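Side-chain contacts in DNA helicase RecQ (Deinococcus radiodurans, PDB 4Q48), which probably couples ATP hydrolysis to 3'-5' translocation along DNA and duplex unwinding, this chain being its catalytic core of helicase, zinc-binding and RQC domains: residues Val44-Gly49 with Ser53-Leu58; Thr18-Pro23 with Pro59-Pro64; Arg176-Ala181 with Ala189-Val194. All blocks are in the same frame, centred on the assembly; numbering follows the deposited sequence.

Contact 1. Residues Val44-Gly49 with Ser53-Leu58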
loop_
_atom_site.group_PDB
_atom_site.type_symbol
_atom_site.label_atom_id
_atom_site.label_comp_id
_atom_site.label_asym_id
_atom_site.label_seq_id
_atom_site.Cartn_x
_atom_site.Cartn_y
_atom_site.Cartn_z
ATOM N N VAL A 44 -4.081 -6.557 10.234
ATOM C CA VAL A 44 -2.837 -5.846 10.478
ATOM C C VAL A 44 -2.235 -5.282 9.184
ATOM O O VAL A 44 -2.004 -6.007 8.214
ATOM C CB VAL A 44 -1.817 -6.752 11.196
ATOM C CG1 VAL A 44 -0.468 -6.061 11.312
ATOM C CG2 VAL A 44 -2.337 -7.124 12.573
ATOM N N LEU A 45 -2.018 -3.971 9.162
ATOM C CA LEU A 45 -1.494 -3.313 7.979
ATOM C C LEU A 45 -0.191 -2.641 8.376
ATOM O O LEU A 45 -0.158 -1.763 9.249
ATOM C CB LEU A 45 -2.523 -2.326 7.432
ATOM C CG LEU A 45 -3.927 -2.962 7.352
ATOM C CD1 LEU A 45 -4.835 -2.345 8.399
ATOM C CD2 LEU A 45 -4.582 -2.883 5.990
ATOM N N MET A 46 0.907 -3.164 7.832
ATOM C CA MET A 46 2.236 -2.665 8.184
ATOM C C MET A 46 3.178 -2.620 6.997
ATOM O O MET A 46 3.036 -3.388 6.055
ATOM C CB MET A 46 2.852 -3.537 9.281
ATOM C CG MET A 46 2.274 -3.277 10.656
ATOM S SD MET A 46 3.305 -3.843 12.029
ATOM C CE MET A 46 4.942 -3.721 11.332
ATOM N N PRO A 47 4.168 -1.729 7.045
ATOM C CA PRO A 47 5.258 -1.869 6.075
ATOM C C PRO A 47 5.925 -3.254 6.242
ATOM O O PRO A 47 5.850 -3.863 7.333
ATOM C CB PRO A 47 6.223 -0.734 6.433
ATOM C CG PRO A 47 5.770 -0.180 7.758
ATOM C CD PRO A 47 4.369 -0.639 8.017
ATOM N N THR A 48 6.604 -3.735 5.207
ATOM C CA THR A 48 7.291 -5.020 5.314
ATOM C C THR A 48 8.448 -4.953 6.316
ATOM O O THR A 48 9.131 -3.928 6.426
ATOM C CB THR A 48 7.792 -5.473 3.958
ATOM O OG1 THR A 48 6.731 -5.311 3.003
ATOM C CG2 THR A 48 8.193 -6.926 4.014
ATOM N N GLY A 49 8.634 -6.032 7.075
ATOM C CA GLY A 49 9.694 -6.106 8.068
ATOM C C GLY A 49 9.430 -7.181 9.104
ATOM O O GLY A 49 8.282 -7.601 9.309
ATOM N N SER A 53 6.205 -9.694 10.965
ATOM C CA SER A 53 6.167 -11.143 11.132
ATOM C C SER A 53 5.942 -11.485 12.598
ATOM O O SER A 53 5.306 -12.477 12.920
ATOM C CB SER A 53 7.447 -11.779 10.624
ATOM O OG SER A 53 7.554 -11.568 9.234
ATOM N N LEU A 54 6.480 -10.640 13.472
ATOM C CA LEU A 54 6.344 -10.749 14.922
ATOM C C LEU A 54 4.892 -10.937 15.367
ATOM O O LEU A 54 4.601 -11.554 16.388
ATOM C CB LEU A 54 6.899 -9.476 15.551
ATOM C CG LEU A 54 6.951 -9.254 17.054
ATOM C CD1 LEU A 54 7.958 -10.188 17.691
ATOM C CD2 LEU A 54 7.320 -7.818 17.324
ATOM N N CYS A 55 3.991 -10.363 14.584
ATOM C CA CYS A 55 2.587 -10.277 14.916
ATOM C C CYS A 55 1.850 -11.607 14.825
ATOM O O CYS A 55 0.728 -11.731 15.327
ATOM C CB CYS A 55 1.935 -9.233 14.021
ATOM S SG CYS A 55 2.532 -7.554 14.402
ATOM N N TYR A 56 2.437 -12.588 14.151
ATOM C CA TYR A 56 1.872 -13.920 14.210
ATOM C C TYR A 56 2.852 -14.917 14.799
ATOM O O TYR A 56 2.442 -15.884 15.430
ATOM C CB TYR A 56 1.391 -14.393 12.838
ATOM C CG TYR A 56 2.434 -14.464 11.760
ATOM C CD1 TYR A 56 3.340 -15.516 11.701
ATOM C CD2 TYR A 56 2.482 -13.499 10.760
ATOM C CE1 TYR A 56 4.297 -15.580 10.688
ATOM C CE2 TYR A 56 3.428 -13.557 9.746
ATOM C CZ TYR A 56 4.332 -14.592 9.708
ATOM O OH TYR A 56 5.264 -14.640 8.688
ATOM N N GLN A 57 4.141 -14.692 14.593
ATOM C CA GLN A 57 5.172 -15.593 15.101
ATOM C C GLN A 57 5.178 -15.633 16.620
ATOM O O GLN A 57 5.274 -16.694 17.228
ATOM C CB GLN A 57 6.536 -15.144 14.601
ATOM C CG GLN A 57 6.763 -15.399 13.129
ATOM C CD GLN A 57 8.036 -14.760 12.632
ATOM O OE1 GLN A 57 8.506 -13.770 13.180
ATOM N NE2 GLN A 57 8.620 -15.347 11.613
ATOM N N LEU A 58 5.052 -14.467 17.234
ATOM C CA LEU A 58 5.070 -14.369 18.683
ATOM C C LEU A 58 3.779 -14.962 19.273
ATOM O O LEU A 58 3.847 -15.787 20.184
ATOM C CB LEU A 58 5.289 -12.913 19.111
ATOM C CG LEU A 58 5.476 -12.570 20.581
ATOM C CD1 LEU A 58 6.303 -13.614 21.283
ATOM C CD2 LEU A 58 6.150 -11.218 20.684
#
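Gly49 and Ser53 meet across the phosphate-binding loop: Ser53 N makes a weak, bent bond of 3.4 Å to Gly49 O (144° at the hydrogen). The sequence from Met46 to Ser53 is the P-loop, or Walker A motif, and Gly49, Gly51, Lys52 and Ser53 bind ADP, a nucleotide absent from this chain. With Ser53 OG beside its own backbone N (chi1 -64°), the hydroxyl stays 4.0 Å from Gly49 O. Deeper in, two sulfurs meet at the limit of contact, Met46 SD lying 4.5 Å from Cys55 SG. Val44 CG1, on the strand, lies just beyond contact, 4.6 Å from Cys55 SG. Behind the first shell, Ser53 O receives both Tyr56 N and Gln57 N, and it sits over the centre of one face of the Tyr56 ring, 3.5 Å above its plane. Farther down the helix, Tyr56 OH and Gln57 NE2 both bond to Tyr119 OH. Helix 29-37 lies against the pair through Ile32, which touches Val44 and Cys55, while strand 176-180 borders Val44 in the sheet and presses Leu179 against Cys55 of helix 50-62.

Contact 2. Residues Thr18-Pro23 with Pro59-Pro64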
loop_
_atom_site.group_PDB
_atom_site.type_symbol
_atom_site.label_atom_id
_atom_site.label_comp_id
_atom_site.label_asym_id
_atom_site.label_seq_id
_atom_site.Cartn_x
_atom_site.Cartn_y
_atom_site.Cartn_z
ATOM N N THR A 18 14.098 -12.640 24.575
ATOM C CA THR A 18 14.892 -13.872 24.615
ATOM C C THR A 18 15.024 -14.474 23.212
ATOM O O THR A 18 15.766 -15.441 23.008
ATOM C CB THR A 18 14.294 -14.945 25.579
ATOM O OG1 THR A 18 15.282 -15.944 25.860
ATOM C CG2 THR A 18 13.092 -15.636 24.965
ATOM N N ILE A 19 14.303 -13.901 22.248
ATOM C CA ILE A 19 14.326 -14.397 20.874
ATOM C C ILE A 19 14.625 -13.320 19.838
ATOM O O ILE A 19 15.531 -13.485 19.026
ATOM C CB ILE A 19 12.990 -15.109 20.528
ATOM C CG1 ILE A 19 12.880 -16.399 21.349
ATOM C CG2 ILE A 19 12.915 -15.465 19.058
ATOM C CD1 ILE A 19 11.522 -17.015 21.340
ATOM N N TRP A 20 13.885 -12.215 19.867
ATOM C CA TRP A 20 14.023 -11.183 18.827
ATOM C C TRP A 20 15.143 -10.185 19.145
ATOM O O TRP A 20 15.875 -9.743 18.254
ATOM C CB TRP A 20 12.709 -10.418 18.657
ATOM C CG TRP A 20 11.815 -10.894 17.550
ATOM C CD1 TRP A 20 11.719 -10.388 16.286
ATOM C CD2 TRP A 20 10.888 -11.974 17.622
ATOM N NE1 TRP A 20 10.774 -11.082 15.569
ATOM C CE2 TRP A 20 10.255 -12.065 16.366
ATOM C CE3 TRP A 20 10.532 -12.879 18.629
ATOM C CZ2 TRP A 20 9.280 -13.023 16.090
ATOM C CZ3 TRP A 20 9.567 -13.829 18.358
ATOM C CH2 TRP A 20 8.949 -13.896 17.095
ATOM N N GLY A 21 15.275 -9.862 20.428
ATOM C CA GLY A 21 16.217 -8.873 20.915
ATOM C C GLY A 21 15.717 -7.436 20.996
ATOM O O GLY A 21 16.526 -6.517 21.100
ATOM N N TYR A 22 14.399 -7.232 20.973
ATOM C CA TYR A 22 13.828 -5.897 21.187
ATOM C C TYR A 22 13.273 -5.878 22.616
ATOM O O TYR A 22 12.669 -6.860 23.043
ATOM C CB TYR A 22 12.682 -5.536 20.213
ATOM C CG TYR A 22 12.891 -5.708 18.718
ATOM C CD1 TYR A 22 14.162 -5.668 18.143
ATOM C CD2 TYR A 22 11.783 -5.873 17.871
ATOM C CE1 TYR A 22 14.327 -5.816 16.753
ATOM C CE2 TYR A 22 11.934 -6.018 16.497
ATOM C CZ TYR A 22 13.206 -5.994 15.938
ATOM O OH TYR A 22 13.336 -6.145 14.570
ATOM N N PRO A 23 13.487 -4.775 23.364
ATOM C CA PRO A 23 13.129 -4.745 24.795
ATOM C C PRO A 23 11.656 -4.462 25.033
ATOM O O PRO A 23 11.184 -4.686 26.146
ATOM C CB PRO A 23 13.993 -3.611 25.362
ATOM C CG PRO A 23 15.082 -3.403 24.334
ATOM C CD PRO A 23 14.402 -3.676 23.020
ATOM N N PRO A 59 2.600 -14.552 18.756
ATOM C CA PRO A 59 1.404 -15.263 19.215
ATOM C C PRO A 59 1.486 -16.784 18.996
ATOM O O PRO A 59 1.002 -17.525 19.853
ATOM C CB PRO A 59 0.287 -14.651 18.363
ATOM C CG PRO A 59 0.787 -13.293 18.019
ATOM C CD PRO A 59 2.256 -13.447 17.838
ATOM N N SER A 60 2.071 -17.249 17.894
ATOM C CA SER A 60 2.210 -18.690 17.700
ATOM C C SER A 60 3.052 -19.320 18.826
ATOM O O SER A 60 2.809 -20.460 19.248
ATOM C CB SER A 60 2.796 -19.010 16.328
ATOM O OG SER A 60 1.965 -18.523 15.266
ATOM N N LEU A 61 4.004 -18.570 19.358
ATOM C CA LEU A 61 4.792 -19.090 20.471
ATOM C C LEU A 61 4.015 -19.025 21.785
ATOM O O LEU A 61 4.243 -19.816 22.708
ATOM C CB LEU A 61 6.108 -18.332 20.619
ATOM C CG LEU A 61 7.110 -18.526 19.485
ATOM C CD1 LEU A 61 8.430 -17.850 19.842
ATOM C CD2 LEU A 61 7.292 -19.999 19.113
ATOM N N LEU A 62 3.117 -18.058 21.886
ATOM C CA LEU A 62 2.388 -17.869 23.132
ATOM C C LEU A 62 1.244 -18.871 23.306
ATOM O O LEU A 62 0.986 -19.332 24.415
ATOM C CB LEU A 62 1.885 -16.429 23.233
ATOM C CG LEU A 62 3.071 -15.505 23.489
ATOM C CD1 LEU A 62 2.772 -14.048 23.142
ATOM C CD2 LEU A 62 3.516 -15.640 24.935
ATOM N N ARG A 63 0.534 -19.174 22.226
ATOM C CA ARG A 63 -0.561 -20.132 22.298
ATOM C C ARG A 63 -0.099 -21.572 22.038
ATOM O O ARG A 63 0.804 -21.812 21.232
ATOM C CB ARG A 63 -1.665 -19.716 21.331
ATOM C CG ARG A 63 -2.001 -18.241 21.530
ATOM C CD ARG A 63 -3.248 -17.787 20.810
ATOM N NE ARG A 63 -4.426 -18.482 21.306
ATOM C CZ ARG A 63 -5.207 -19.224 20.543
ATOM N NH1 ARG A 63 -4.918 -19.344 19.258
ATOM N NH2 ARG A 63 -6.265 -19.829 21.058
ATOM N N PRO A 64 -0.695 -22.541 22.747
ATOM C CA PRO A 64 -0.273 -23.926 22.536
ATOM C C PRO A 64 -0.548 -24.352 21.107
ATOM O O PRO A 64 -1.588 -24.025 20.554
ATOM C CB PRO A 64 -1.149 -24.725 23.515
ATOM C CG PRO A 64 -1.740 -23.731 24.416
ATOM C CD PRO A 64 -1.851 -22.464 23.649
#
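Ile19 and Leu61 extend toward each other across a shallow surface junction and meet tip to tip, Ile19 CD1 standing 3.5 Å from Leu61 CD1. Both arms are fully drawn out. In Ile19 the CG1 branch lies beside the backbone N, and an extended second torsion (chi2 167°) carries CD1 to the far end, while CG2 stays back, 5.1 Å from Leu61 CD1. Leu61 is built alike: its CG is opposite the carbonyl carbon and CD1 continues the line from CA (chi2 -173°), so one methyl does the touching and CD2 turns off to the side. The same Leu61 CD1 serves a second neighbour, lying near the ring plane of Trp20 at the edge of the six-membered ring, 4.4 Å from Trp20 CZ3. This one methyl is thus shared, with Ile19 at its tip and the Trp20 ring edge beside it.

The contact ties the N-terminal helix 10-20 to the end of helix 50-62, whose first turn completes the P-loop in the first RecA-like domain. Gly21, with positive phi, takes the chain out of helix 10-20 into the segment that corresponds to motif 0 of RecQ helicases. It holds Tyr22, Ala24, Arg26 and Gln29, residues that bind ADP, although no nucleotide is bound here; Tyr22 makes a cation-pi contact with Arg26. The indole of Trp20 touches helix 50-62 at Leu54 and Gln57 as well as at Leu61. Leu61 has Leu15 and Asp116 as further neighbours, and Ile19 rests on Asn87. On its own side Leu61 follows a kink at Pro59, whose N cannot join the preceding turn; Pro59 O picks up the helical pattern again by accepting from Arg63 N at 2.9 Å.

Contact 3. Residues Arg176-Ala181 with Ala189-Val194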
loop_
_atom_site.group_PDB
_atom_site.type_symbol
_atom_site.label_atom_id
_atom_site.label_comp_id
_atom_site.label_asym_id
_atom_site.label_seq_id
_atom_site.Cartn_x
_atom_site.Cartn_y
_atom_site.Cartn_z
ATOM N N ARG A 176 -7.831 -15.847 13.460
ATOM C CA ARG A 176 -7.352 -15.486 12.126
ATOM C C ARG A 176 -6.684 -14.115 12.175
ATOM O O ARG A 176 -7.348 -13.127 12.490
ATOM C CB ARG A 176 -8.492 -15.402 11.112
ATOM C CG ARG A 176 -8.809 -16.657 10.363
ATOM C CD ARG A 176 -10.039 -16.472 9.466
ATOM N NE ARG A 176 -11.131 -15.718 10.090
ATOM C CZ ARG A 176 -11.981 -16.206 10.982
ATOM N NH1 ARG A 176 -11.871 -17.465 11.385
ATOM N NH2 ARG A 176 -12.932 -15.429 11.481
ATOM N N VAL A 177 -5.400 -14.014 11.854
ATOM C CA VAL A 177 -4.841 -12.674 11.693
ATOM C C VAL A 177 -4.326 -12.505 10.265
ATOM O O VAL A 177 -3.577 -13.340 9.745
ATOM C CB VAL A 177 -3.722 -12.369 12.727
ATOM C CG1 VAL A 177 -2.537 -13.322 12.576
ATOM C CG2 VAL A 177 -3.275 -10.937 12.593
ATOM N N ALA A 178 -4.812 -11.460 9.609
ATOM C CA ALA A 178 -4.440 -11.157 8.226
ATOM C C ALA A 178 -3.565 -9.919 8.213
ATOM O O ALA A 178 -3.903 -8.890 8.802
ATOM C CB ALA A 178 -5.678 -10.966 7.337
ATOM N N LEU A 179 -2.408 -10.029 7.585
ATOM C CA LEU A 179 -1.481 -8.914 7.572
ATOM C C LEU A 179 -1.150 -8.491 6.151
ATOM O O LEU A 179 -1.020 -9.341 5.259
ATOM C CB LEU A 179 -0.202 -9.284 8.326
ATOM C CG LEU A 179 -0.374 -10.085 9.621
ATOM C CD1 LEU A 179 -0.185 -11.576 9.333
ATOM C CD2 LEU A 179 0.586 -9.610 10.689
ATOM N N THR A 180 -1.112 -7.189 5.898
ATOM C CA THR A 180 -0.739 -6.733 4.561
ATOM C C THR A 180 0.127 -5.469 4.611
ATOM O O THR A 180 0.149 -4.741 5.610
ATOM C CB THR A 180 -1.986 -6.483 3.660
ATOM O OG1 THR A 180 -1.565 -6.144 2.329
ATOM C CG2 THR A 180 -2.873 -5.386 4.225
ATOM N N ALA A 181 0.829 -5.214 3.511
ATOM C CA ALA A 181 1.670 -4.030 3.373
ATOM C C ALA A 181 1.070 -3.109 2.325
ATOM O O ALA A 181 1.566 -2.006 2.099
ATOM C CB ALA A 181 3.099 -4.406 3.010
ATOM N N ALA A 189 -11.263 -3.313 2.428
ATOM C CA ALA A 189 -12.655 -3.687 2.557
ATOM C C ALA A 189 -12.911 -5.133 2.117
ATOM O O ALA A 189 -13.711 -5.842 2.729
ATOM C CB ALA A 189 -13.515 -2.716 1.756
ATOM N N ASP A 190 -12.177 -5.569 1.094
ATOM C CA ASP A 190 -12.331 -6.889 0.485
ATOM C C ASP A 190 -11.691 -8.021 1.272
ATOM O O ASP A 190 -12.189 -9.147 1.270
ATOM C CB ASP A 190 -11.684 -6.874 -0.898
ATOM C CG ASP A 190 -12.667 -6.631 -2.006
ATOM O OD1 ASP A 190 -13.795 -6.170 -1.705
ATOM O OD2 ASP A 190 -12.278 -6.870 -3.179
ATOM N N ILE A 191 -10.612 -7.711 1.983
ATOM C CA ILE A 191 -10.011 -8.663 2.905
ATOM C C ILE A 191 -10.983 -8.975 4.030
ATOM O O ILE A 191 -11.174 -10.141 4.375
ATOM C CB ILE A 191 -8.699 -8.121 3.486
ATOM C CG1 ILE A 191 -7.670 -7.946 2.372
ATOM C CG2 ILE A 191 -8.167 -9.050 4.565
ATOM C CD1 ILE A 191 -6.388 -7.222 2.811
ATOM N N LYS A 192 -11.640 -7.941 4.553
ATOM C CA LYS A 192 -12.589 -8.122 5.631
ATOM C C LYS A 192 -13.639 -9.133 5.146
ATOM O O LYS A 192 -14.000 -10.066 5.868
ATOM C CB LYS A 192 -13.214 -6.782 6.039
ATOM C CG LYS A 192 -12.233 -5.806 6.721
ATOM C CD LYS A 192 -12.873 -4.432 7.006
ATOM C CE LYS A 192 -11.857 -3.403 7.536
ATOM N NZ LYS A 192 -12.149 -2.870 8.919
ATOM N N SER A 193 -14.076 -8.998 3.901
ATOM C CA SER A 193 -15.164 -9.837 3.409
ATOM C C SER A 193 -14.800 -11.318 3.232
ATOM O O SER A 193 -15.613 -12.196 3.528
ATOM C CB SER A 193 -15.693 -9.289 2.087
ATOM O OG SER A 193 -16.726 -8.355 2.324
ATOM N N VAL A 194 -13.600 -11.592 2.725
ATOM C CA VAL A 194 -13.154 -12.973 2.493
ATOM C C VAL A 194 -12.828 -13.762 3.771
ATOM O O VAL A 194 -13.123 -14.962 3.869
ATOM C CB VAL A 194 -11.949 -12.994 1.554
ATOM C CG1 VAL A 194 -11.636 -14.426 1.129
ATOM C CG2 VAL A 194 -12.260 -12.149 0.324
#
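Ile191 divides its two branches between Ala178 and Thr180 through its torsions: CG1 lies beside the backbone N (chi1 -64°) and continues extended to CD1 (chi2 172°), while CG2 leaves opposite the backbone N. CG2 therefore takes Ala178 and CD1 takes Thr180, two residues apart on one face of the strand. The pairing joins strand 176-180 to helix 185-194, consecutive elements of the first RecA-like domain, and the strand end with the turn after it (Thr180, Ala181, Thr182) corresponds to helicase motif III. Alternation along the strand sorts the neighbours: Ala178 and Thr180 point to this helix, whereas Leu179 points away from it and packs on Tyr56 of helix 50-62.

With CG2 facing Ile191, the methyl of Thr180 makes the apolar contact while OG1 hydrogen-bonds His148 ND1, of the DEAH sequence of motif II, and also Thr182 N. The hydroxyl thereby connects the two motifs and is probably fixed in rotation by them. Asp190, next to Ile191, bonds Ser151 OG from the loop that follows the DEAH sequence. Arg176 NE meets Leu195 O just past the last helical turn. Within the buried pair itself both approaches are equally loose: Ile191 CG2 lies 4.2 Å from Ala178 CB, and Ile191 CD1 lies 4.2 Å from Thr180 CG2.

How the contacts relate
All three contacts belong to the first RecA-like domain. Contact 1 is nested within the chain loop closed by contact 2, and contact 3 follows both. Contacts 1 and 2 share helix 50-62, with centres 13 Å apart, and side chains of the two touch. Contact 3 is likewise 13 Å from contact 1, joined through neighbouring strands 42-45 and 176-180, where Val44 N to Ala178 O and Thr180 N to Val44 O are probable hydrogen bonds. Contacts 2 and 3 do not touch, their centres being 23 Å apart. Contact 1 thus lies between the other two, consistent with the P-loop's central place among the helicase motifs.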